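Local coordinates for protein HAT1-interacting factor 1 (Saccharomyces cerevisiae, PDB 4NQ0) that chaperones histones H3 and H4 as a component of the nuclear HAT-B histone acetyltransferase complex, and takes part in chromatin assembly and telomere silencing, at residues L165-L170 against A298-K303. Residues are numbered along the deposited sequence; the frame is centred on the assembly and turned at random.
Sequences LALHEL and AKDKLK
L167 and L170 of a short turn meet D300 in the first turn of helix 298-316, where the backbones come nearest at L170 and D300, their CA atoms 7.5 Å apart. Segment 165-170 arrives extended and then winds into a single helix-like turn, with E169 N bonded to A166 O and L170 N to L167 O. The opposing segment is regular helix, in which L302 N reaches A298 O.

Between the two segments no hydrogen bond forms; D300 meets the leucines by van der Waals contact, through CB and OD1. Its CB points at the turn, and with CG beside the backbone N and anti to the carbonyl carbon (chi1 -65°) the carboxylate swings over to the L167 side, leaving CB to L170. There OD1 rests 3.8 Å from L167 CG, with L167 CD2 next at 4.2 Å, and the two side chains cross at about a right angle. L170 touches closer to the base of the aspartate, its CD1 lying 4.3 Å from D300 CB. The footprint is small, 116 Å² over both sides, and runs from buried L170 to exposed L167. Within the turn, the carboxylate of E169 folds back, OE1 taking a weak bond from A166 N at 3.2 Å.

Beyond the pair, L170 O receives a hydrogen bond from R304, just past K303 on helix 298-316, adding a bond that the two segments themselves lack. L165 packs on helix 252-266, where H257 also bonds E169. K301 points to the other side and reaches Q344 of helix 323-344. A turn within the region important for histone interaction, before helix 202-218, thus lies against both helix 252-266 and the start of the predicted third TPR's helix 298-316.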
# COMPACT_ATOMS: atom_id res chain seq x y z
N LEU A 165 -6.45 -10.01 9.19
CA LEU A 165 -7.68 -9.29 9.47
C LEU A 165 -8.30 -9.82 10.76
O LEU A 165 -8.45 -11.03 10.95
CB LEU A 165 -8.67 -9.43 8.30
CG LEU A 165 -10.06 -8.79 8.46
CD1 LEU A 165 -10.00 -7.26 8.53
CD2 LEU A 165 -10.98 -9.24 7.33
N ALA A 166 -8.61 -8.90 11.67
CA ALA A 166 -9.49 -9.16 12.79
C ALA A 166 -10.89 -8.71 12.37
O ALA A 166 -11.04 -7.63 11.81
CB ALA A 166 -9.03 -8.40 14.02
N LEU A 167 -11.90 -9.53 12.63
CA LEU A 167 -13.29 -9.19 12.34
C LEU A 167 -13.67 -7.78 12.77
O LEU A 167 -14.35 -7.06 12.03
CB LEU A 167 -14.23 -10.20 13.00
CG LEU A 167 -14.74 -11.35 12.13
CD1 LEU A 167 -13.80 -11.69 10.98
CD2 LEU A 167 -15.03 -12.57 12.96
N HIS A 168 -13.23 -7.37 13.96
CA HIS A 168 -13.59 -6.07 14.52
C HIS A 168 -13.06 -4.91 13.69
O HIS A 168 -13.60 -3.82 13.74
CB HIS A 168 -13.16 -5.93 15.99
CG HIS A 168 -11.68 -6.02 16.21
ND1 HIS A 168 -11.08 -7.13 16.76
CD2 HIS A 168 -10.69 -5.12 15.99
CE1 HIS A 168 -9.78 -6.92 16.86
NE2 HIS A 168 -9.51 -5.70 16.40
N GLU A 169 -12.00 -5.16 12.92
CA GLU A 169 -11.41 -4.12 12.06
C GLU A 169 -12.36 -3.59 10.97
O GLU A 169 -12.25 -2.44 10.54
CB GLU A 169 -10.11 -4.63 11.43
CG GLU A 169 -9.02 -4.76 12.47
CD GLU A 169 -7.75 -5.44 11.99
OE1 GLU A 169 -7.69 -5.92 10.84
OE2 GLU A 169 -6.80 -5.49 12.80
N LEU A 170 -13.30 -4.44 10.55
CA LEU A 170 -14.32 -4.05 9.57
C LEU A 170 -15.38 -3.08 10.13
O LEU A 170 -16.05 -2.39 9.36
CB LEU A 170 -15.02 -5.29 9.03
CG LEU A 170 -14.19 -6.29 8.23
CD1 LEU A 170 -15.03 -7.54 7.96
CD2 LEU A 170 -13.69 -5.71 6.93
N ALA A 298 -20.80 -13.97 6.57
CA ALA A 298 -21.61 -13.23 5.60
C ALA A 298 -22.16 -11.93 6.15
O ALA A 298 -22.14 -10.90 5.48
CB ALA A 298 -22.76 -14.10 5.10
N LYS A 299 -22.65 -11.98 7.39
CA LYS A 299 -23.24 -10.80 8.00
C LYS A 299 -22.26 -9.63 8.04
O LYS A 299 -22.62 -8.50 7.71
CB LYS A 299 -23.76 -11.10 9.40
CG LYS A 299 -24.83 -10.14 9.85
N ASP A 300 -21.02 -9.91 8.45
CA ASP A 300 -19.97 -8.88 8.48
C ASP A 300 -19.62 -8.39 7.07
O ASP A 300 -19.38 -7.21 6.88
CB ASP A 300 -18.71 -9.40 9.20
CG ASP A 300 -18.95 -9.69 10.69
OD1 ASP A 300 -18.31 -10.61 11.23
OD2 ASP A 300 -19.78 -8.99 11.32
N LYS A 301 -19.59 -9.30 6.09
CA LYS A 301 -19.37 -8.87 4.72
C LYS A 301 -20.44 -7.87 4.30
O LYS A 301 -20.11 -6.79 3.80
CB LYS A 301 -19.35 -10.05 3.75
CG LYS A 301 -18.17 -10.96 3.92
CD LYS A 301 -18.02 -11.90 2.74
CE LYS A 301 -16.94 -12.90 3.02
NZ LYS A 301 -16.62 -13.70 1.84
N LEU A 302 -21.70 -8.23 4.53
CA LEU A 302 -22.83 -7.42 4.08
C LEU A 302 -22.80 -6.03 4.67
O LEU A 302 -23.04 -5.05 3.96
CB LEU A 302 -24.17 -8.09 4.41
CG LEU A 302 -24.57 -9.27 3.51
CD1 LEU A 302 -25.86 -9.95 4.01
CD2 LEU A 302 -24.73 -8.78 2.07
N LYS A 303 -22.49 -5.93 5.96
CA LYS A 303 -22.41 -4.62 6.63
C LYS A 303 -21.35 -3.73 6.01
O LYS A 303 -21.57 -2.53 5.86
CB LYS A 303 -22.13 -4.78 8.12
CG LYS A 303 -23.26 -5.43 8.89
CD LYS A 303 -23.00 -5.51 10.41
CE LYS A 303 -24.04 -6.43 11.06
NZ LYS A 303 -23.95 -6.52 12.56